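Local coordinates for ribosomal protein S2-related protein (Deinococcus radiodurans, PDB 2JH3), which binds a [4Fe-4S] cluster and has a chelatase-like fold, consistent with a probable sirohydrochlorin ferrochelatase activity, at residues A419-S424 and T455-A460; R346-L351 and A423-T428; R385-T390 and P449-C454. One frame throughout, in Å; residues are numbered along the deposited sequence.

Interaction 1: residues A419-S424 and T455-A460; sequences AQVCAS and TVLLAA. With SF4 (iron/sulfur cluster), chain E.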
loop_
_atom_site.group_PDB
_atom_site.type_symbol
_atom_site.label_atom_id
_atom_site.label_comp_id
_atom_site.label_asym_id
_atom_site.label_seq_id
_atom_site.Cartn_x
_atom_site.Cartn_y
_atom_site.Cartn_z
ATOM N N ALA A 419 -5.319 6.761 10.722
ATOM C CA ALA A 419 -4.255 7.435 9.925
ATOM C C ALA A 419 -3.423 6.416 9.165
ATOM O O ALA A 419 -3.074 6.599 7.996
ATOM C CB ALA A 419 -3.332 8.292 10.823
ATOM N N GLN A 420 -3.188 5.271 9.789
ATOM C CA GLN A 420 -2.381 4.204 9.170
ATOM C C GLN A 420 -3.152 3.414 8.124
ATOM O O GLN A 420 -2.622 3.147 7.040
ATOM C CB GLN A 420 -1.827 3.265 10.219
ATOM C CG GLN A 420 -0.744 3.875 11.149
ATOM C CD GLN A 420 0.446 4.622 10.437
ATOM O OE1 GLN A 420 1.154 4.048 9.606
ATOM N NE2 GLN A 420 0.622 5.954 10.780
ATOM N N VAL A 421 -4.382 3.022 8.433
ATOM C CA VAL A 421 -5.203 2.225 7.497
ATOM C C VAL A 421 -5.752 3.047 6.325
ATOM O O VAL A 421 -5.560 2.710 5.167
ATOM C CB VAL A 421 -6.385 1.684 8.241
ATOM C CG1 VAL A 421 -7.448 1.059 7.283
ATOM C CG2 VAL A 421 -5.872 0.591 9.171
ATOM N N CYS A 422 -6.343 4.168 6.654
ATOM C CA CYS A 422 -7.013 4.990 5.669
ATOM C C CYS A 422 -6.066 5.662 4.655
ATOM O O CYS A 422 -6.498 6.117 3.582
ATOM C CB CYS A 422 -7.860 6.038 6.349
ATOM S SG CYS A 422 -9.175 5.389 7.388
ATOM N N ALA A 423 -4.766 5.704 4.995
ATOM C CA ALA A 423 -3.754 6.182 4.048
ATOM C C ALA A 423 -3.712 5.433 2.762
ATOM O O ALA A 423 -3.226 5.952 1.730
ATOM C CB ALA A 423 -2.416 6.191 4.704
ATOM N N SER A 424 -4.176 4.187 2.786
ATOM C CA SER A 424 -4.278 3.400 1.568
ATOM C C SER A 424 -5.481 3.708 0.704
ATOM O O SER A 424 -5.566 3.246 -0.454
ATOM C CB SER A 424 -4.272 1.911 1.939
ATOM O OG SER A 424 -2.961 1.507 2.328
ATOM N N THR A 455 -15.207 -2.298 7.348
ATOM C CA THR A 455 -14.859 -3.522 8.091
ATOM C C THR A 455 -13.347 -3.710 8.210
ATOM O O THR A 455 -12.898 -4.271 9.172
ATOM C CB THR A 455 -15.507 -4.831 7.550
ATOM O OG1 THR A 455 -15.148 -4.987 6.208
ATOM C CG2 THR A 455 -17.034 -4.742 7.667
ATOM N N VAL A 456 -12.570 -3.184 7.263
ATOM C CA VAL A 456 -11.112 -3.340 7.308
ATOM C C VAL A 456 -10.526 -2.488 8.454
ATOM O O VAL A 456 -9.633 -2.965 9.218
ATOM C CB VAL A 456 -10.477 -3.070 5.952
ATOM C CG1 VAL A 456 -8.933 -2.903 6.053
ATOM C CG2 VAL A 456 -10.776 -4.233 4.974
ATOM N N LEU A 457 -11.033 -1.263 8.619
ATOM C CA LEU A 457 -10.610 -0.404 9.704
ATOM C C LEU A 457 -11.071 -0.942 11.065
ATOM O O LEU A 457 -10.294 -0.894 12.027
ATOM C CB LEU A 457 -11.161 1.027 9.531
ATOM C CG LEU A 457 -10.915 2.009 10.699
ATOM C CD1 LEU A 457 -9.395 2.125 10.959
ATOM C CD2 LEU A 457 -11.439 3.396 10.379
ATOM N N LEU A 458 -12.306 -1.473 11.136
ATOM C CA LEU A 458 -12.796 -2.076 12.400
ATOM C C LEU A 458 -11.891 -3.235 12.825
ATOM O O LEU A 458 -11.522 -3.366 13.986
ATOM C CB LEU A 458 -14.210 -2.604 12.249
ATOM C CG LEU A 458 -15.277 -1.562 12.085
ATOM C CD1 LEU A 458 -16.546 -2.113 11.514
ATOM C CD2 LEU A 458 -15.569 -0.902 13.392
ATOM N N ALA A 459 -11.533 -4.100 11.902
ATOM C CA ALA A 459 -10.598 -5.205 12.263
ATOM C C ALA A 459 -9.195 -4.732 12.700
ATOM O O ALA A 459 -8.531 -5.328 13.578
ATOM C CB ALA A 459 -10.481 -6.137 11.056
ATOM N N ALA A 460 -8.714 -3.669 12.076
ATOM C CA ALA A 460 -7.389 -3.090 12.451
ATOM C C ALA A 460 -7.456 -2.478 13.870
ATOM O O ALA A 460 -6.485 -2.586 14.669
ATOM C CB ALA A 460 -6.952 -2.043 11.420
HETATM FE FE1 SF4 E . -13.361 4.877 4.998
HETATM FE FE2 SF4 E . -12.315 2.380 5.207
HETATM FE FE3 SF4 E . -11.442 4.089 3.302
HETATM FE FE4 SF4 E . -10.812 4.540 5.922
HETATM S S1 SF4 E . -10.118 2.725 4.645
HETATM S S2 SF4 E . -11.559 6.133 4.434
HETATM S S3 SF4 E . -12.760 3.838 6.972
HETATM S S4 SF4 E . -13.537 3.143 3.381
#

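Interaction 2: residues R346-L351 and A423-T428; sequences RTWRTL and ASCLRT. With SF4 (iron/sulfur cluster), chain E.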
loop_
_atom_site.group_PDB
_atom_site.type_symbol
_atom_site.label_atom_id
_atom_site.label_comp_id
_atom_site.label_asym_id
_atom_site.label_seq_id
_atom_site.Cartn_x
_atom_site.Cartn_y
_atom_site.Cartn_z
ATOM N N ARG A 346 -12.699 -1.216 -2.382
ATOM C CA ARG A 346 -12.339 -1.004 -3.787
ATOM C C ARG A 346 -11.827 0.395 -4.041
ATOM O O ARG A 346 -11.309 0.674 -5.093
ATOM C CB ARG A 346 -13.551 -1.377 -4.675
ATOM C CG ARG A 346 -13.622 -2.899 -4.963
ATOM C CD ARG A 346 -14.864 -3.391 -5.675
ATOM N NE ARG A 346 -14.609 -4.661 -6.349
ATOM C CZ ARG A 346 -13.997 -4.822 -7.506
ATOM N NH1 ARG A 346 -13.812 -6.051 -7.961
ATOM N NH2 ARG A 346 -13.707 -3.789 -8.304
ATOM N N THR A 347 -12.037 1.319 -3.109
ATOM C CA THR A 347 -11.429 2.658 -3.169
ATOM C C THR A 347 -9.947 2.748 -2.675
ATOM O O THR A 347 -9.401 3.820 -2.627
ATOM C CB THR A 347 -12.218 3.655 -2.387
ATOM O OG1 THR A 347 -12.537 3.178 -1.068
ATOM C CG2 THR A 347 -13.507 3.944 -3.122
ATOM N N TRP A 348 -9.362 1.624 -2.302
ATOM C CA TRP A 348 -7.952 1.592 -1.992
ATOM C C TRP A 348 -7.160 1.883 -3.242
ATOM O O TRP A 348 -7.573 1.521 -4.350
ATOM C CB TRP A 348 -7.532 0.273 -1.292
ATOM C CG TRP A 348 -7.779 0.362 0.150
ATOM C CD1 TRP A 348 -8.786 1.073 0.761
ATOM C CD2 TRP A 348 -7.087 -0.309 1.183
ATOM N NE1 TRP A 348 -8.702 0.931 2.105
ATOM C CE2 TRP A 348 -7.646 0.114 2.394
ATOM C CE3 TRP A 348 -5.942 -1.120 1.211
ATOM C CZ2 TRP A 348 -7.183 -0.355 3.640
ATOM C CZ3 TRP A 348 -5.457 -1.548 2.420
ATOM C CH2 TRP A 348 -6.057 -1.157 3.627
ATOM N N ARG A 349 -6.076 2.643 -3.075
ATOM C CA ARG A 349 -5.172 3.027 -4.167
ATOM C C ARG A 349 -4.304 1.855 -4.633
ATOM O O ARG A 349 -3.027 1.902 -4.688
ATOM C CB ARG A 349 -4.348 4.223 -3.723
ATOM C CG ARG A 349 -3.867 5.172 -4.884
ATOM C CD ARG A 349 -2.596 5.961 -4.513
ATOM N NE ARG A 349 -2.910 6.822 -3.350
ATOM C CZ ARG A 349 -2.119 7.781 -2.876
ATOM N NH1 ARG A 349 -0.959 7.992 -3.437
ATOM N NH2 ARG A 349 -2.472 8.478 -1.823
ATOM N N THR A 350 -4.975 0.771 -5.043
ATOM C CA THR A 350 -4.333 -0.502 -5.365
ATOM C C THR A 350 -4.953 -1.143 -6.587
ATOM O O THR A 350 -4.730 -2.308 -6.814
ATOM C CB THR A 350 -4.464 -1.458 -4.205
ATOM O OG1 THR A 350 -5.849 -1.661 -3.978
ATOM C CG2 THR A 350 -3.800 -0.882 -2.936
ATOM N N LEU A 351 -5.624 -0.355 -7.454
ATOM C CA LEU A 351 -6.280 -0.873 -8.640
ATOM C C LEU A 351 -5.145 -1.346 -9.509
ATOM O O LEU A 351 -4.167 -0.676 -9.632
ATOM C CB LEU A 351 -7.067 0.212 -9.357
ATOM C CG LEU A 351 -8.085 -0.139 -10.415
ATOM C CD1 LEU A 351 -9.154 -0.835 -9.751
ATOM C CD2 LEU A 351 -8.571 1.126 -11.082
ATOM N N ALA A 423 -4.766 5.704 4.995
ATOM C CA ALA A 423 -3.754 6.182 4.048
ATOM C C ALA A 423 -3.712 5.433 2.762
ATOM O O ALA A 423 -3.226 5.952 1.730
ATOM C CB ALA A 423 -2.416 6.191 4.704
ATOM N N SER A 424 -4.176 4.187 2.786
ATOM C CA SER A 424 -4.278 3.400 1.568
ATOM C C SER A 424 -5.481 3.708 0.704
ATOM O O SER A 424 -5.566 3.246 -0.454
ATOM C CB SER A 424 -4.272 1.911 1.939
ATOM O OG SER A 424 -2.961 1.507 2.328
ATOM N N CYS A 425 -6.419 4.463 1.258
ATOM C CA CYS A 425 -7.725 4.659 0.687
ATOM C C CYS A 425 -7.827 5.975 -0.078
ATOM O O CYS A 425 -7.257 6.986 0.354
ATOM C CB CYS A 425 -8.758 4.684 1.827
ATOM S SG CYS A 425 -10.461 4.390 1.277
ATOM N N LEU A 426 -8.574 6.009 -1.164
ATOM C CA LEU A 426 -8.937 7.300 -1.829
ATOM C C LEU A 426 -9.862 8.245 -1.044
ATOM O O LEU A 426 -9.945 9.478 -1.271
ATOM C CB LEU A 426 -9.607 6.983 -3.147
ATOM C CG LEU A 426 -8.835 6.838 -4.502
ATOM C CD1 LEU A 426 -7.400 6.838 -4.436
ATOM C CD2 LEU A 426 -9.422 5.785 -5.502
ATOM N N ARG A 427 -10.661 7.655 -0.186
ATOM C CA ARG A 427 -11.733 8.380 0.474
ATOM C C ARG A 427 -11.223 9.261 1.600
ATOM O O ARG A 427 -10.073 9.094 2.085
ATOM C CB ARG A 427 -12.766 7.382 1.007
ATOM C CG ARG A 427 -13.542 6.702 -0.061
ATOM C CD ARG A 427 -14.598 5.823 0.582
ATOM N NE ARG A 427 -15.735 5.396 -0.279
ATOM C CZ ARG A 427 -16.067 4.167 -0.641
ATOM N NH1 ARG A 427 -17.211 3.958 -1.266
ATOM N NH2 ARG A 427 -15.346 3.119 -0.264
ATOM N N THR A 428 -12.075 10.227 1.966
ATOM C CA THR A 428 -11.872 11.205 3.054
ATOM C C THR A 428 -12.922 10.917 4.154
ATOM O O THR A 428 -14.118 10.959 3.899
ATOM C CB THR A 428 -12.089 12.674 2.530
ATOM O OG1 THR A 428 -11.071 13.003 1.559
ATOM C CG2 THR A 428 -11.941 13.698 3.661
HETATM FE FE1 SF4 E . -13.361 4.877 4.998
HETATM FE FE2 SF4 E . -12.315 2.380 5.207
HETATM FE FE3 SF4 E . -11.442 4.089 3.302
HETATM FE FE4 SF4 E . -10.812 4.540 5.922
HETATM S S1 SF4 E . -10.118 2.725 4.645
HETATM S S2 SF4 E . -11.559 6.133 4.434
HETATM S S3 SF4 E . -12.760 3.838 6.972
HETATM S S4 SF4 E . -13.537 3.143 3.381
HETATM O O HOH W 1 -4.434 6.785 -0.673
HETATM O O HOH W 2 -2.617 2.037 -1.438
#

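Interaction 3: residues R385-T390 and P449-C454; sequences RRLHWT and PCAEAC. With SF4 (iron/sulfur cluster), chain E.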
loop_
_atom_site.group_PDB
_atom_site.type_symbol
_atom_site.label_atom_id
_atom_site.label_comp_id
_atom_site.label_asym_id
_atom_site.label_seq_id
_atom_site.Cartn_x
_atom_site.Cartn_y
_atom_site.Cartn_z
ATOM N N ARG A 385 -24.709 18.490 -0.497
ATOM C CA ARG A 385 -24.688 18.794 0.938
ATOM C C ARG A 385 -25.638 17.913 1.759
ATOM O O ARG A 385 -26.240 18.342 2.709
ATOM C CB ARG A 385 -24.914 20.340 1.161
ATOM C CG ARG A 385 -23.824 21.239 0.539
ATOM C CD ARG A 385 -24.373 22.600 0.044
ATOM N NE ARG A 385 -25.012 23.424 1.101
ATOM C CZ ARG A 385 -24.933 24.763 1.247
ATOM N NH1 ARG A 385 -24.204 25.544 0.445
ATOM N NH2 ARG A 385 -25.583 25.353 2.246
ATOM N N ARG A 386 -25.785 16.652 1.413
ATOM C CA ARG A 386 -26.693 15.838 2.205
ATOM C C ARG A 386 -26.226 14.405 2.396
ATOM O O ARG A 386 -27.033 13.501 2.512
ATOM C CB ARG A 386 -28.084 15.857 1.560
ATOM C CG ARG A 386 -28.209 15.116 0.247
ATOM C CD ARG A 386 -29.256 15.753 -0.610
ATOM N NE ARG A 386 -29.547 14.951 -1.788
ATOM C CZ ARG A 386 -30.113 15.435 -2.902
ATOM N NH1 ARG A 386 -30.455 16.750 -3.029
ATOM N NH2 ARG A 386 -30.330 14.601 -3.917
ATOM N N LEU A 387 -24.932 14.182 2.487
ATOM C CA LEU A 387 -24.475 12.839 2.741
ATOM C C LEU A 387 -24.492 12.620 4.234
ATOM O O LEU A 387 -23.786 13.332 4.904
ATOM C CB LEU A 387 -23.033 12.633 2.207
ATOM C CG LEU A 387 -22.433 11.249 2.500
ATOM C CD1 LEU A 387 -23.238 10.163 1.857
ATOM C CD2 LEU A 387 -21.038 11.119 2.043
ATOM N N HIS A 388 -25.231 11.643 4.760
ATOM C CA HIS A 388 -25.212 11.435 6.223
ATOM C C HIS A 388 -24.171 10.427 6.603
ATOM O O HIS A 388 -23.953 9.454 5.873
ATOM C CB HIS A 388 -26.590 11.080 6.804
ATOM C CG HIS A 388 -27.560 12.231 6.717
ATOM N ND1 HIS A 388 -27.222 13.509 7.119
ATOM C CD2 HIS A 388 -28.786 12.327 6.137
ATOM C CE1 HIS A 388 -28.218 14.334 6.824
ATOM N NE2 HIS A 388 -29.183 13.642 6.239
ATOM N N TRP A 389 -23.421 10.760 7.641
ATOM C CA TRP A 389 -22.286 9.976 8.005
ATOM C C TRP A 389 -22.680 9.377 9.339
ATOM O O TRP A 389 -23.574 9.870 9.998
ATOM C CB TRP A 389 -20.929 10.783 8.059
ATOM C CG TRP A 389 -21.046 12.055 8.749
ATOM C CD1 TRP A 389 -21.455 13.256 8.191
ATOM C CD2 TRP A 389 -20.858 12.303 10.153
ATOM N NE1 TRP A 389 -21.513 14.222 9.185
ATOM C CE2 TRP A 389 -21.133 13.670 10.379
ATOM C CE3 TRP A 389 -20.493 11.502 11.237
ATOM C CZ2 TRP A 389 -21.087 14.225 11.653
ATOM C CZ3 TRP A 389 -20.410 12.049 12.462
ATOM C CH2 TRP A 389 -20.671 13.394 12.681
ATOM N N THR A 390 -22.027 8.289 9.695
ATOM C CA THR A 390 -22.276 7.607 10.958
ATOM C C THR A 390 -21.027 7.758 11.847
ATOM O O THR A 390 -19.933 7.424 11.443
ATOM C CB THR A 390 -22.583 6.154 10.625
ATOM O OG1 THR A 390 -23.698 6.109 9.668
ATOM C CG2 THR A 390 -22.807 5.276 11.879
ATOM N N PRO A 449 -15.940 10.828 -0.792
ATOM C CA PRO A 449 -16.247 10.719 0.673
ATOM C C PRO A 449 -16.335 9.340 1.283
ATOM O O PRO A 449 -16.733 8.365 0.635
ATOM C CB PRO A 449 -17.600 11.408 0.779
ATOM C CG PRO A 449 -18.255 11.225 -0.598
ATOM C CD PRO A 449 -17.143 11.160 -1.603
ATOM N N CYS A 450 -15.975 9.260 2.564
ATOM C CA CYS A 450 -16.150 8.083 3.399
ATOM C C CYS A 450 -17.158 8.462 4.487
ATOM O O CYS A 450 -16.901 9.393 5.289
ATOM C CB CYS A 450 -14.874 7.573 4.057
ATOM S SG CYS A 450 -15.237 6.137 5.106
ATOM N N ALA A 451 -18.321 7.773 4.483
ATOM C CA ALA A 451 -19.412 8.147 5.351
ATOM C C ALA A 451 -19.406 7.328 6.643
ATOM O O ALA A 451 -20.195 7.620 7.565
ATOM C CB ALA A 451 -20.775 7.972 4.592
ATOM N N GLU A 452 -18.544 6.301 6.732
ATOM C CA GLU A 452 -18.622 5.371 7.886
ATOM C C GLU A 452 -17.361 4.480 7.887
ATOM O O GLU A 452 -16.890 4.047 6.812
ATOM C CB GLU A 452 -19.915 4.495 7.861
ATOM C CG GLU A 452 -20.057 3.719 9.166
ATOM C CD GLU A 452 -21.312 2.951 9.296
ATOM O OE1 GLU A 452 -22.075 2.900 8.332
ATOM O OE2 GLU A 452 -21.534 2.447 10.383
ATOM N N ALA A 453 -16.810 4.239 9.070
ATOM C CA ALA A 453 -15.769 3.316 9.234
ATOM C C ALA A 453 -16.134 1.961 8.657
ATOM O O ALA A 453 -17.156 1.368 9.007
ATOM C CB ALA A 453 -15.349 3.210 10.673
ATOM N N CYS A 454 -15.225 1.451 7.812
ATOM C CA CYS A 454 -15.373 0.146 7.099
ATOM C C CYS A 454 -14.896 -1.118 7.870
ATOM O O CYS A 454 -14.238 -1.037 8.938
ATOM C CB CYS A 454 -14.654 0.212 5.713
ATOM S SG CYS A 454 -12.919 0.178 5.848
HETATM FE FE1 SF4 E . -13.361 4.877 4.998
HETATM FE FE2 SF4 E . -12.315 2.380 5.207
HETATM FE FE3 SF4 E . -11.442 4.089 3.302
HETATM FE FE4 SF4 E . -10.812 4.540 5.922
HETATM S S1 SF4 E . -10.118 2.725 4.645
HETATM S S2 SF4 E . -11.559 6.133 4.434
HETATM S S3 SF4 E . -12.760 3.838 6.972
HETATM S S4 SF4 E . -13.537 3.143 3.381
HETATM O O HOH W 3 -18.147 5.260 11.541
#

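Interaction 1: residues A419-S424 and T455-A460
One wall of the [4Fe-4S] site is made where the end of helix 411-422 meets the first turns of helix 455-467, with V421 against V456, L457 and A460, and the sulfur of C422 beside L457. The closest backbones are those of V421 and L457, whose CA atoms lie 6.4 Å apart, and the 174 Å² buried in all marks a small, apolar interface. V421 gives the largest share, 71 of the 174 Å², by dividing its branches. CG1, anti to the backbone N (chi1 169°), points at the methyl CG1 of V456 at 4.4 Å, while CG2 lies against CB of A460 at 3.6 Å, the closest approach between residues 419-424 and 455-460. From another side, the CD1 methyl of L457 comes to 4.1 Å from CB of V421.

The other methyl of L457 serves the cluster: CD2 is 3.7 Å from the inorganic sulfur S3 and 4.2 Å from SG of C422. That SG is bonded to the iron FE4 at 2.4 Å, so one leucine methyl lies beside both a cysteine ligand and a sulfide of the cluster.

Around the pair, V456 touches H14 and I345 in loops, V417 of helix 411-422 also packs on L457 and A460, and L458, on helix 455-467, turns to W392 and T395 of helix 392-398.

Interaction 2: residues R346-L351 and A423-T428
W348 lies against S424 and C425, and its side chain can be followed atom by atom from the backbone to the cluster. CB is 3.7 Å from the carbonyl O of S424, and CG, anti to the carbonyl carbon of W348 (chi1 -84°), lies by the same oxygen. CD2 and CE3 run under CB of S424, with CE3 at 3.5 Å from it. CD1 meets CB of C425, and NE1 reaches the cluster, 3.4 Å from the sulfide S1, which sits near the ring plane at the edge. Over one face, CB of S424 stands 3.5 Å from the centroid of the six-membered ring and only 11° off its normal, a CH-pi contact. Were W348 replaced by an alanine, CB of S424 would probably lose its aromatic partner and a gap would open beside S1 of the cluster.

The backbones are pinned on both sides of the tryptophan. L426 N donates to T347 O, and R349 N donates to S424 O at 2.7 Å, nearly straight at 170°; W348 and C425 thereby form a single beta bridge. Water 1 joins R349 NH2 to A423 O, while R349 NH1 bonds E296 and L351 of the second subunit.

T347 crosses the side chain of R427 at about a right angle. Its CG2 lies over one guanidinium face, and OG1 is 2.9 Å from NH2, whose salt bridge runs to E52.

C425 SG binds the iron FE3 at 2.3 Å. The arrangement is that of a [4Fe-4S] site whose CxxC loop, C422 to C425, is closed by a tryptophan from the stabilising domain.

Interaction 3: residues R385-T390 and P449-C454
With CG anti to the backbone N (chi1 177°), L387 extends its CD2 methyl to the ring of P449, while the same anti placement in E452 (chi1 -171°), followed by an extended chain, lays the carboxylate beside T390. The evidence for each is in the distances. CD2 of L387 is 3.7 Å from CB of P449, nearly as close to its CG, and 4.1 Å from CB of A451, so one methyl spans the proline and the alanine. At the other end, the side chains of T390 and E452 cross at an oblique angle: CB of T390 lies alongside CG and CD of E452, and its CG2 is 3.4 Å from OE2. The carboxylate takes its charged partners elsewhere, OE1 from R56 and OE2 from R398, with T395 also bonded to OE2; T390 therefore packs against a group already held by two arginines and a threonine hydroxyl.

A single direct hydrogen bond joins the backbones. T390 N donates to A451 O at 2.9 Å, with an N-H...O angle of 163°, and the CA of W389 adds a CA-H...O contact to the same oxygen. Water 3 extends the link by donating to T390 O and accepting from A453 N.

These bonds tie down the chain between two cluster ligands. SG of C450 binds the iron FE1 at 2.3 Å and SG of C454 binds FE2 at 2.4 Å, and E452 N gives a weak hydrogen bond to the thiolate of C450. C454 also occupies the N-cap position of helix 455-467. The result is a CxxxC loop of a [4Fe-4S] cluster, running from the short strand 448-450 into that helix, packed and hydrogen-bonded along one side by the segment leading to helix 392-398.

All three contacts border the same cluster, and together they supply its four cysteines: C422 from interaction 1, C425 from interaction 2, C450 and C454 from interaction 3. Interaction 2 is the buried one and the largest; it alone joins the stabilising domain to the cluster-binding domain, using backbone bonds, an indole face and charged groups. Interaction 1, partly buried, relies on apolar helix packing. Interaction 3, at the surface, uses a backbone bond, a bridging water, leucine-proline packing and a threonine against a salt-bridged carboxylate. Interactions 1 and 2 share A423 and S424, reach the second subunit and meet where V456 packs on W348. Interactions 2 and 3 join through the parallel strands 427-429 and 448-450.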